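Putative triphosphoribosyl-dephospho-coA synthase (Archaeoglobus fulgidus DSM 4304, PDB 3H9P) is of unknown function but probably binds ATP and may act as a triphosphoribosyl-dephospho-CoA synthase. Local coordinates at residues 192-197 / 225-230. Sequence-based numbering, arbitrary orientation.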
# COMPACT_ATOMS: atom_id res chain seq x y z
N ALA A 192 -8.75 1.46 0.49
CA ALA A 192 -8.03 1.22 1.73
C ALA A 192 -8.95 1.21 2.94
O ALA A 192 -8.67 0.54 3.91
CB ALA A 192 -6.91 2.25 1.90
N LYS A 193 -10.03 1.98 2.91
CA LYS A 193 -10.94 2.06 4.06
C LYS A 193 -12.04 0.99 4.01
O LYS A 193 -12.29 0.30 5.00
CB LYS A 193 -11.58 3.46 4.17
CG LYS A 193 -12.44 3.63 5.42
CD LYS A 193 -12.86 5.06 5.64
CE LYS A 193 -13.52 5.21 7.02
NZ LYS A 193 -13.28 6.57 7.62
N MSE A 194 -12.69 0.88 2.84
CA MSE A 194 -13.87 0.03 2.63
C MSE A 194 -13.59 -1.26 1.89
O MSE A 194 -14.43 -2.15 1.88
CB MSE A 194 -14.93 0.78 1.81
CG MSE A 194 -15.26 2.15 2.27
SE MSE A 194 -15.66 2.24 4.14
CE MSE A 194 -17.24 1.06 4.29
N GLY A 195 -12.44 -1.36 1.25
CA GLY A 195 -12.12 -2.55 0.49
C GLY A 195 -12.33 -2.38 -1.01
O GLY A 195 -13.10 -1.55 -1.45
N ARG A 196 -11.63 -3.21 -1.77
CA ARG A 196 -11.62 -3.15 -3.19
C ARG A 196 -13.02 -3.25 -3.76
O ARG A 196 -13.39 -2.45 -4.61
CB ARG A 196 -10.73 -4.28 -3.74
CG ARG A 196 -9.64 -3.79 -4.63
CD ARG A 196 -8.40 -4.69 -4.66
NE ARG A 196 -7.81 -4.61 -5.99
CZ ARG A 196 -7.21 -5.60 -6.64
NH1 ARG A 196 -7.05 -6.80 -6.08
NH2 ARG A 196 -6.73 -5.40 -7.86
N GLU A 197 -13.81 -4.21 -3.30
CA GLU A 197 -15.14 -4.41 -3.86
C GLU A 197 -16.11 -3.24 -3.60
O GLU A 197 -16.96 -2.95 -4.45
CB GLU A 197 -15.73 -5.74 -3.42
CG GLU A 197 -16.48 -6.45 -4.55
CD GLU A 197 -17.81 -5.77 -4.82
OE1 GLU A 197 -18.44 -5.37 -3.81
OE2 GLU A 197 -18.20 -5.61 -5.99
N ASP A 225 -21.90 5.71 5.00
CA ASP A 225 -20.88 4.67 5.00
C ASP A 225 -19.50 5.10 5.49
O ASP A 225 -18.70 4.24 5.86
CB ASP A 225 -20.77 4.02 3.62
CG ASP A 225 -21.92 3.10 3.33
OD1 ASP A 225 -22.74 2.89 4.25
OD2 ASP A 225 -22.03 2.59 2.21
N GLY A 226 -19.23 6.41 5.51
CA GLY A 226 -17.90 6.93 5.87
C GLY A 226 -16.90 6.78 4.72
O GLY A 226 -15.68 6.73 4.93
N ALA A 227 -17.42 6.70 3.50
CA ALA A 227 -16.59 6.51 2.31
C ALA A 227 -16.44 7.81 1.54
O ALA A 227 -17.37 8.21 0.86
CB ALA A 227 -17.21 5.45 1.42
N ASN A 228 -15.30 8.47 1.62
CA ASN A 228 -15.11 9.72 0.89
C ASN A 228 -14.15 9.53 -0.26
O ASN A 228 -13.02 9.18 -0.04
CB ASN A 228 -14.58 10.82 1.81
CG ASN A 228 -14.04 12.04 1.02
OD1 ASN A 228 -14.74 12.61 0.18
ND2 ASN A 228 -12.79 12.40 1.27
N PRO A 229 -14.60 9.77 -1.50
CA PRO A 229 -13.72 9.60 -2.66
C PRO A 229 -12.78 10.77 -2.89
O PRO A 229 -12.85 11.43 -3.93
CB PRO A 229 -14.69 9.51 -3.84
CG PRO A 229 -16.05 9.73 -3.30
CD PRO A 229 -15.96 10.18 -1.89
N GLY A 230 -11.89 11.01 -1.93
CA GLY A 230 -10.98 12.16 -1.95
C GLY A 230 -10.11 12.30 -3.19
O GLY A 230 -9.85 13.41 -3.64
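Met194, a selenomethionine at the end of a helix, packs against Ala227 and the backbone of Asp225. Its CG lies 3.9 Å from Ala227 CB, which is the apolar side-chain contact between 192-197 and 225-230. CG stands beside the backbone N (chi1 -49°), and the chain then bends at chi2 and again at chi3. These bends bring its end close to a single backbone oxygen: Met194 SE is 4.0 Å from Asp225 O, and the terminal methyl CE is 3.8 Å from that same oxygen. Met194 gives more surface to the contact than any other residue here.

Lys193 makes the second group of contacts. CG is anti to the backbone N (chi1 -175°), and the chain runs extended as far as a bend at chi4. The end of the chain therefore passes alongside Gly226 O. Lys193 CD and CE each lie 3.4 Å from Gly226 O, and NZ lies 3.6 Å from it. No hydrogen bond joins the two segments, and they meet over a small area, 170 Å² in all.

Two glycines shape the backbone. Gly226 has positive phi and closes helix 212-225 with a Schellman motif. Gly195 also has positive phi, and it separates helix 188-194 from helix 196-208, for which it is the N-cap residue. Pro229 centres an inverse gamma turn and is the N-cap of helix 230-246.

The Asp225 carboxylate has its polar partner beyond the segments: OD2 is hydrogen-bonded to Tyr198 OH, in helix 196-208. Met194 also packs on Glu197 of the second subunit, so the contact borders the dimer interface. It joins the break between helices 188-194 and 196-208 to the linker from helix 212-225 to helix 230-246, where Pro229 rests on helix 171-182.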